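Long-range contacts in nitrilotriacetate monooxygenase (Burkholderia pseudomallei, PDB 3SDO), which probably acts as a flavin-dependent monooxygenase of the NtaA/SnaA/DszA family, using FMN and molecular oxygen to oxidise its substrate: residues E105-A110 and Q162-S167; Q112-D117 and L204-S209. All coordinates share one frame; numbering follows the deposited sequence.

Interaction 1. Residues E105-A110 and Q162-S167; sequences EPYNVA and QGLWDS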
ATOM      1  N   GLU A 105     -11.765  -3.875   4.338  1.00 26.40           N
ATOM      2  CA  GLU A 105     -13.071  -3.249   4.102  1.00 26.04           C
ATOM      3  C   GLU A 105     -13.176  -2.893   2.620  1.00 23.99           C
ATOM      4  O   GLU A 105     -12.280  -2.237   2.087  1.00 22.00           O
ATOM      5  CB  GLU A 105     -13.239  -1.997   4.962  1.00 26.32           C
ATOM      6  CG  GLU A 105     -13.536  -2.278   6.412  1.00 30.78           C
ATOM      7  CD  GLU A 105     -15.021  -2.653   6.695  1.00 37.02           C
ATOM      8  OE1 GLU A 105     -15.911  -2.476   5.822  1.00 40.66           O
ATOM      9  OE2 GLU A 105     -15.300  -3.109   7.825  1.00 40.52           O
ATOM     10  N   PRO A 106     -14.276  -3.292   1.954  1.00 22.82           N
ATOM     11  CA  PRO A 106     -14.376  -2.982   0.521  1.00 22.15           C
ATOM     12  C   PRO A 106     -14.206  -1.490   0.182  1.00 20.89           C
ATOM     13  O   PRO A 106     -13.613  -1.171  -0.840  1.00 19.12           O
ATOM     14  CB  PRO A 106     -15.789  -3.455   0.140  1.00 22.90           C
ATOM     15  CG  PRO A 106     -16.472  -3.788   1.403  1.00 24.10           C
ATOM     16  CD  PRO A 106     -15.451  -4.031   2.447  1.00 23.54           C
ATOM     17  N   TYR A 107     -14.699  -0.593   1.032  1.00 19.44           N
ATOM     18  CA  TYR A 107     -14.520   0.839   0.756  1.00 19.23           C
ATOM     19  C   TYR A 107     -13.038   1.221   0.741  1.00 18.38           C
ATOM     20  O   TYR A 107     -12.599   1.994  -0.124  1.00 17.81           O
ATOM     21  CB  TYR A 107     -15.321   1.716   1.735  1.00 19.65           C
ATOM     22  CG  TYR A 107     -15.581   3.136   1.230  1.00 19.30           C
ATOM     23  CD1 TYR A 107     -16.636   3.413   0.353  1.00 20.83           C
ATOM     24  CD2 TYR A 107     -14.765   4.196   1.621  1.00 20.42           C
ATOM     25  CE1 TYR A 107     -16.891   4.723  -0.095  1.00 19.32           C
ATOM     26  CE2 TYR A 107     -14.993   5.496   1.164  1.00 20.76           C
ATOM     27  CZ  TYR A 107     -16.060   5.752   0.311  1.00 22.05           C
ATOM     28  OH  TYR A 107     -16.278   7.038  -0.134  1.00 20.67           O
ATOM     29  N   ASN A 108     -12.263   0.665   1.667  1.00 17.78           N
ATOM     30  CA  ASN A 108     -10.824   0.934   1.718  1.00 17.66           C
ATOM     31  C   ASN A 108     -10.081   0.308   0.533  1.00 17.55           C
ATOM     32  O   ASN A 108      -9.172   0.915  -0.019  1.00 17.53           O
ATOM     33  CB  ASN A 108     -10.201   0.416   3.040  1.00 17.59           C
ATOM     34  CG  ASN A 108     -10.644   1.220   4.252  1.00 19.68           C
ATOM     35  OD1 ASN A 108     -10.969   2.404   4.128  1.00 19.21           O
ATOM     36  ND2 ASN A 108     -10.669   0.581   5.431  1.00 17.83           N
ATOM     37  N   VAL A 109     -10.432  -0.928   0.184  1.00 17.17           N
ATOM     38  CA  VAL A 109      -9.845  -1.585  -0.978  1.00 16.69           C
ATOM     39  C   VAL A 109     -10.098  -0.774  -2.234  1.00 16.87           C
ATOM     40  O   VAL A 109      -9.181  -0.498  -3.017  1.00 16.81           O
ATOM     41  CB  VAL A 109     -10.385  -3.027  -1.134  1.00 16.91           C
ATOM     42  CG1 VAL A 109      -9.896  -3.657  -2.471  1.00 14.39           C
ATOM     43  CG2 VAL A 109      -9.935  -3.878   0.079  1.00 17.60           C
ATOM     44  N   ALA A 110     -11.341  -0.377  -2.423  1.00 17.07           N
ATOM     45  CA  ALA A 110     -11.701   0.411  -3.585  1.00 17.40           C
ATOM     46  C   ALA A 110     -10.867   1.705  -3.682  1.00 17.58           C
ATOM     47  O   ALA A 110     -10.323   2.021  -4.762  1.00 18.14           O
ATOM     48  CB  ALA A 110     -13.207   0.698  -3.577  1.00 17.53           C
ATOM     49  N   GLN A 162     -16.195  -3.057  -7.186  1.00 18.81           N
ATOM     50  CA  GLN A 162     -16.460  -2.668  -8.552  1.00 19.54           C
ATOM     51  C   GLN A 162     -17.623  -1.668  -8.674  1.00 20.12           C
ATOM     52  O   GLN A 162     -17.552  -0.743  -9.472  1.00 20.49           O
ATOM     53  CB  GLN A 162     -16.676  -3.911  -9.433  1.00 19.68           C
ATOM     54  CG  GLN A 162     -15.379  -4.667  -9.688  1.00 19.70           C
ATOM     55  CD  GLN A 162     -15.577  -5.858 -10.595  1.00 21.29           C
ATOM     56  OE1 GLN A 162     -16.605  -6.513 -10.529  1.00 19.33           O
ATOM     57  NE2 GLN A 162     -14.599  -6.141 -11.444  1.00 16.89           N
ATOM     58  N   GLY A 163     -18.691  -1.857  -7.894  1.00 21.03           N
ATOM     59  CA  GLY A 163     -19.745  -0.867  -7.788  1.00 20.84           C
ATOM     60  C   GLY A 163     -19.238   0.503  -7.359  1.00 20.80           C
ATOM     61  O   GLY A 163     -19.595   1.535  -7.947  1.00 20.60           O
ATOM     62  N   LEU A 164     -18.396   0.528  -6.334  1.00 20.82           N
ATOM     63  CA  LEU A 164     -17.796   1.804  -5.872  1.00 20.63           C
ATOM     64  C   LEU A 164     -16.942   2.460  -6.939  1.00 20.54           C
ATOM     65  O   LEU A 164     -16.927   3.697  -7.074  1.00 20.97           O
ATOM     66  CB  LEU A 164     -16.961   1.597  -4.607  1.00 20.00           C
ATOM     67  CG  LEU A 164     -17.741   1.262  -3.341  1.00 19.29           C
ATOM     68  CD1 LEU A 164     -16.782   0.775  -2.265  1.00 19.05           C
ATOM     69  CD2 LEU A 164     -18.535   2.466  -2.832  1.00 19.27           C
ATOM     70  N   TRP A 165     -16.241   1.638  -7.710  1.00 20.59           N
ATOM     71  CA  TRP A 165     -15.402   2.150  -8.799  1.00 20.45           C
ATOM     72  C   TRP A 165     -16.214   2.800  -9.918  1.00 21.06           C
ATOM     73  O   TRP A 165     -15.647   3.494 -10.743  1.00 21.91           O
ATOM     74  CB  TRP A 165     -14.502   1.056  -9.395  1.00 19.81           C
ATOM     75  CG  TRP A 165     -13.321   0.692  -8.541  1.00 19.71           C
ATOM     76  CD1 TRP A 165     -12.702   1.486  -7.592  1.00 18.94           C
ATOM     77  CD2 TRP A 165     -12.592  -0.553  -8.557  1.00 18.63           C
ATOM     78  NE1 TRP A 165     -11.648   0.795  -7.023  1.00 19.27           N
ATOM     79  CE2 TRP A 165     -11.560  -0.449  -7.595  1.00 17.71           C
ATOM     80  CE3 TRP A 165     -12.720  -1.743  -9.277  1.00 18.58           C
ATOM     81  CZ2 TRP A 165     -10.663  -1.487  -7.353  1.00 19.09           C
ATOM     82  CZ3 TRP A 165     -11.821  -2.787  -9.032  1.00 18.62           C
ATOM     83  CH2 TRP A 165     -10.806  -2.653  -8.091  1.00 18.78           C
ATOM     84  N   ASP A 166     -17.521   2.564  -9.973  1.00 20.99           N
ATOM     85  CA  ASP A 166     -18.352   3.251 -10.958  1.00 20.78           C
ATOM     86  C   ASP A 166     -19.104   4.453 -10.370  1.00 21.37           C
ATOM     87  O   ASP A 166     -20.044   4.948 -10.987  1.00 22.30           O
ATOM     88  CB  ASP A 166     -19.297   2.244 -11.643  1.00 21.10           C
ATOM     89  CG  ASP A 166     -18.569   1.352 -12.666  1.00 20.43           C
ATOM     90  OD1 ASP A 166     -17.369   1.605 -12.941  1.00 21.83           O
ATOM     91  OD2 ASP A 166     -19.201   0.419 -13.231  1.00 20.97           O
ATOM     92  N   SER A 167     -18.648   4.957  -9.217  1.00 20.53           N
ATOM     93  CA  SER A 167     -19.294   6.100  -8.555  1.00 20.75           C
ATOM     94  C   SER A 167     -19.328   7.327  -9.452  1.00 21.03           C
ATOM     95  O   SER A 167     -20.365   8.002  -9.555  1.00 20.43           O
ATOM     96  CB  SER A 167     -18.576   6.470  -7.260  1.00 19.98           C
ATOM     97  OG  SER A 167     -18.671   5.448  -6.293  1.00 20.11           O
TER
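Trp-165 reaches across to a point near the start of helix 106-119 and gives its indole N-H to a backbone carbonyl there. NE1 lies 2.9 Å from Ala-110 O, and the N-H points almost straight at the oxygen (165°). The oxygen sits at the edge of the indole, close to the ring plane, while the donor meets the carbonyl well off the C=O direction, at 112°, and tilted out of the carbonyl plane. With CG anti to the carbonyl carbon (chi1 -76°), the ring swings toward Ala-110, although the CB of the tryptophan does not itself face that helix. The bond limits how far the ring can turn in this buried place.

The apolar part is built round Leu-164. Its CD1 methyl touches Ala-110 CB at 3.8 Å and also approaches the carbonyl oxygen of Pro-106. The same methyl comes 3.7 Å from Tyr-107 CD1, with Leu-164 CD2 beside it, so both methyls come up to the CD1 and CE1 corner of the tyrosine ring at a slant, and the two side chains cross at about a right angle. The phenol hydroxyl extends past the leucine to bond with Pro-203 O, and Tyr-107 also touches Asn-139 of the second subunit.

Within 162-167, Leu-164 O accepts two bonds from Ser-167, from the backbone N (3.0 Å) and from OG (2.6 Å); the serine OG is also bonded to Leu-204 N.

In the fold, the contact joins two helices of the layer outside the parallel strands of a luciferase-like, TIM-barrel-type domain. Val-161, His-157 and Val-160 of helix 150-165 continue the packing on Ala-110 and Pro-106. Trp-165 also rests on Ile-216 of strand 215-218, which places the helix pair against the parallel sheet.

Interaction 2. Residues Q112-D117 and L204-S209; sequences QFASLD and LNIRRS
Ala-114 and Ile-206 make the dense apolar centre of this contact, where the segment between strands 199-200 and 215-218 lies on helix 106-119, an outer helix of the TIM-barrel-type domain. The CG2 methyl of Ile-206 meets Ala-114 CB at 3.5 Å. Its other branch goes to the next residue of the helix: with CG1 anti to the backbone N (chi1 -173°) and the chain extended beyond it, Ile-206 CD1 ends 3.5 Å from Ser-115 CA. The isoleucine thus spans two successive helical residues with its two methyl ends. Leu-204 adds a looser touch, its CD2 standing 4.4 Å from Ala-114 CB. The hydroxyl of Ser-115 turns to Ser-81 of the second subunit, whose Arg-76 packs on Ile-206.

Further along, the backbones are bridged by solvent rather than by side chains. Water 1 donates to Ala-114 O at 2.8 Å and to Arg-207 O at 2.9 Å, linking the two carbonyls. Arg-207 is the partly exposed side: its CB points away from the helix, and NE turns along the chain to the carbonyl of the following residue, Arg-208 O, lying in the carbonyl plane (2.8 Å, N-H angle 161°).

At the far end the fit is close again, this time through polar atoms. Ser-209 OG donates to Asp-117 OD2 over a very short 2.5 Å. The serine hydroxyl, held between backbone N and carbonyl carbon (chi1 75°), also bonds Gln-211 N, while the second carboxylate oxygen, OD1, takes bonds from Gln-211 NE2 and Ala-124 N. A buried carboxylate is thus met by donors on both oxygens, an arrangement that would probably stabilise its charged form. The chemistry implies a division of labour: methyl groups fill the middle, a water pairs two carbonyls that could not bond each other, and the aspartate gathers donors near the helix end.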
ATOM      1  N   GLN A 112      -7.926   2.478  -2.144  1.00 17.26           N
ATOM      2  CA  GLN A 112      -6.488   2.309  -2.212  1.00 17.22           C
ATOM      3  C   GLN A 112      -6.079   1.851  -3.589  1.00 17.02           C
ATOM      4  O   GLN A 112      -5.160   2.430  -4.167  1.00 17.33           O
ATOM      5  CB  GLN A 112      -5.953   1.385  -1.099  1.00 17.52           C
ATOM      6  CG  GLN A 112      -6.082   2.002   0.279  1.00 18.07           C
ATOM      7  CD  GLN A 112      -5.345   1.236   1.357  1.00 18.98           C
ATOM      8  OE1 GLN A 112      -5.318   0.011   1.356  1.00 16.40           O
ATOM      9  NE2 GLN A 112      -4.736   1.962   2.288  1.00 18.18           N
ATOM     10  N   PHE A 113      -6.784   0.870  -4.152  1.00 17.44           N
ATOM     11  CA  PHE A 113      -6.541   0.475  -5.547  1.00 16.80           C
ATOM     12  C   PHE A 113      -6.901   1.555  -6.595  1.00 16.68           C
ATOM     13  O   PHE A 113      -6.166   1.708  -7.576  1.00 17.06           O
ATOM     14  CB  PHE A 113      -7.207  -0.871  -5.894  1.00 16.84           C
ATOM     15  CG  PHE A 113      -6.422  -2.055  -5.436  1.00 18.42           C
ATOM     16  CD1 PHE A 113      -5.260  -2.437  -6.099  1.00 18.49           C
ATOM     17  CD2 PHE A 113      -6.810  -2.777  -4.331  1.00 19.76           C
ATOM     18  CE1 PHE A 113      -4.536  -3.531  -5.680  1.00 15.39           C
ATOM     19  CE2 PHE A 113      -6.057  -3.865  -3.911  1.00 19.96           C
ATOM     20  CZ  PHE A 113      -4.905  -4.218  -4.602  1.00 17.60           C
ATOM     21  N   ALA A 114      -7.993   2.299  -6.393  1.00 16.33           N
ATOM     22  CA  ALA A 114      -8.350   3.418  -7.316  1.00 16.51           C
ATOM     23  C   ALA A 114      -7.289   4.533  -7.319  1.00 15.80           C
ATOM     24  O   ALA A 114      -7.007   5.130  -8.360  1.00 15.51           O
ATOM     25  CB  ALA A 114      -9.707   3.998  -6.984  1.00 16.42           C
ATOM     26  N   SER A 115      -6.681   4.764  -6.162  1.00 15.62           N
ATOM     27  CA  SER A 115      -5.675   5.805  -6.004  1.00 16.09           C
ATOM     28  C   SER A 115      -4.376   5.360  -6.674  1.00 15.59           C
ATOM     29  O   SER A 115      -3.755   6.132  -7.409  1.00 15.48           O
ATOM     30  CB  SER A 115      -5.514   6.161  -4.512  1.00 15.96           C
ATOM     31  OG  SER A 115      -4.567   7.185  -4.262  1.00 16.43           O
ATOM     32  N   LEU A 116      -3.965   4.116  -6.440  1.00 15.84           N
ATOM     33  CA  LEU A 116      -2.836   3.547  -7.186  1.00 15.41           C
ATOM     34  C   LEU A 116      -3.079   3.639  -8.698  1.00 15.28           C
ATOM     35  O   LEU A 116      -2.188   4.050  -9.461  1.00 15.71           O
ATOM     36  CB  LEU A 116      -2.577   2.092  -6.755  1.00 15.31           C
ATOM     37  CG  LEU A 116      -1.603   1.235  -7.573  1.00 15.24           C
ATOM     38  CD1 LEU A 116      -0.157   1.802  -7.437  1.00 12.46           C
ATOM     39  CD2 LEU A 116      -1.690  -0.257  -7.151  1.00 15.40           C
ATOM     40  N   ASP A 117      -4.288   3.306  -9.127  1.00 14.93           N
ATOM     41  CA  ASP A 117      -4.648   3.328 -10.548  1.00 15.59           C
ATOM     42  C   ASP A 117      -4.565   4.728 -11.119  1.00 15.91           C
ATOM     43  O   ASP A 117      -4.079   4.896 -12.247  1.00 15.85           O
ATOM     44  CB  ASP A 117      -6.065   2.755 -10.775  1.00 16.24           C
ATOM     45  CG  ASP A 117      -6.233   2.017 -12.124  1.00 17.11           C
ATOM     46  OD1 ASP A 117      -5.248   1.582 -12.747  1.00 17.05           O
ATOM     47  OD2 ASP A 117      -7.392   1.856 -12.533  1.00 17.44           O
ATOM     48  N   LEU A 204     -17.974   6.442  -3.776  1.00 21.30           N
ATOM     49  CA  LEU A 204     -16.538   6.562  -3.573  1.00 20.07           C
ATOM     50  C   LEU A 204     -16.094   8.013  -3.754  1.00 20.21           C
ATOM     51  O   LEU A 204     -16.737   8.771  -4.510  1.00 21.09           O
ATOM     52  CB  LEU A 204     -15.814   5.678  -4.583  1.00 19.49           C
ATOM     53  CG  LEU A 204     -14.384   5.256  -4.221  1.00 18.54           C
ATOM     54  CD1 LEU A 204     -14.334   4.434  -2.909  1.00 17.95           C
ATOM     55  CD2 LEU A 204     -13.764   4.456  -5.345  1.00 15.78           C
ATOM     56  N   ASN A 205     -14.986   8.381  -3.092  1.00 19.51           N
ATOM     57  CA  ASN A 205     -14.441   9.742  -3.154  1.00 19.66           C
ATOM     58  C   ASN A 205     -13.183   9.855  -4.024  1.00 19.01           C
ATOM     59  O   ASN A 205     -12.311  10.690  -3.788  1.00 19.22           O
ATOM     60  CB  ASN A 205     -14.224  10.338  -1.752  1.00 20.12           C
ATOM     61  CG  ASN A 205     -13.252   9.547  -0.910  1.00 20.18           C
ATOM     62  OD1 ASN A 205     -12.763   8.500  -1.321  1.00 21.46           O
ATOM     63  ND2 ASN A 205     -12.977  10.047   0.289  1.00 19.18           N
ATOM     64  N   ILE A 206     -13.122   9.029  -5.062  1.00 18.55           N
ATOM     65  CA  ILE A 206     -12.079   9.151  -6.078  1.00 17.97           C
ATOM     66  C   ILE A 206     -12.634   8.651  -7.411  1.00 18.33           C
ATOM     67  O   ILE A 206     -13.496   7.749  -7.460  1.00 19.07           O
ATOM     68  CB  ILE A 206     -10.804   8.412  -5.672  1.00 17.13           C
ATOM     69  CG1 ILE A 206      -9.682   8.695  -6.673  1.00 18.73           C
ATOM     70  CG2 ILE A 206     -11.084   6.902  -5.534  1.00 15.66           C
ATOM     71  CD1 ILE A 206      -8.303   8.181  -6.214  1.00 16.49           C
ATOM     72  N   ARG A 207     -12.150   9.266  -8.482  1.00 18.29           N
ATOM     73  CA  ARG A 207     -12.651   9.013  -9.836  1.00 18.43           C
ATOM     74  C   ARG A 207     -12.060   7.736 -10.447  1.00 17.43           C
ATOM     75  O   ARG A 207     -11.222   7.054  -9.825  1.00 17.18           O
ATOM     76  CB  ARG A 207     -12.327  10.208 -10.738  1.00 18.36           C
ATOM     77  CG  ARG A 207     -10.825  10.473 -10.934  1.00 18.96           C
ATOM     78  CD  ARG A 207     -10.611  11.323 -12.149  1.00 19.85           C
ATOM     79  NE  ARG A 207     -10.996  10.585 -13.355  1.00 20.37           N
ATOM     80  CZ  ARG A 207     -11.351  11.135 -14.502  1.00 22.74           C
ATOM     81  NH1 ARG A 207     -11.364  12.461 -14.641  1.00 22.65           N
ATOM     82  NH2 ARG A 207     -11.694  10.349 -15.530  1.00 24.00           N
ATOM     83  N   ARG A 208     -12.450   7.479 -11.697  1.00 17.72           N
ATOM     84  CA  ARG A 208     -12.002   6.313 -12.464  1.00 17.73           C
ATOM     85  C   ARG A 208     -10.699   6.652 -13.201  1.00 17.36           C
ATOM     86  O   ARG A 208     -10.440   7.804 -13.459  1.00 18.56           O
ATOM     87  CB  ARG A 208     -13.104   5.889 -13.441  1.00 17.80           C
ATOM     88  CG  ARG A 208     -14.429   5.606 -12.744  1.00 19.15           C
ATOM     89  CD  ARG A 208     -15.584   5.260 -13.692  1.00 20.84           C
ATOM     90  NE  ARG A 208     -15.668   3.836 -13.963  1.00 21.30           N
ATOM     91  CZ  ARG A 208     -15.376   3.233 -15.116  1.00 19.49           C
ATOM     92  NH1 ARG A 208     -14.934   3.921 -16.150  1.00 18.76           N
ATOM     93  NH2 ARG A 208     -15.490   1.913 -15.205  1.00 19.18           N
ATOM     94  N   SER A 209      -9.892   5.639 -13.518  1.00 16.54           N
ATOM     95  CA  SER A 209      -8.577   5.796 -14.149  1.00 16.73           C
ATOM     96  C   SER A 209      -8.641   5.791 -15.672  1.00 17.00           C
ATOM     97  O   SER A 209      -9.710   5.613 -16.257  1.00 17.27           O
ATOM     98  CB  SER A 209      -7.651   4.653 -13.703  1.00 16.25           C
ATOM     99  OG  SER A 209      -7.987   3.424 -14.355  1.00 17.13           O
TER
HETATM  100  O   HOH W   1      -8.819   5.622 -10.398  1.00  8.97           O

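From the N terminus, helix 106-119 comes first and supplies one segment to each contact, its opening part to interaction 1 and its later turns to interaction 2. The chain then passes through strand 124-129 and helix 150-165, whose end closes the first loop at 162-167. It goes on through the small antiparallel pair of strands and returns at 204-209, closing the second, longer loop before strand 215-218. The segments alternate, so the loops cross rather than nest. Their later halves also meet directly, through a salt bridge between Asp-166 and Arg-208, tying the chain just after helix 150-165 to the returning segment 204-209. Both contacts touch the second subunit.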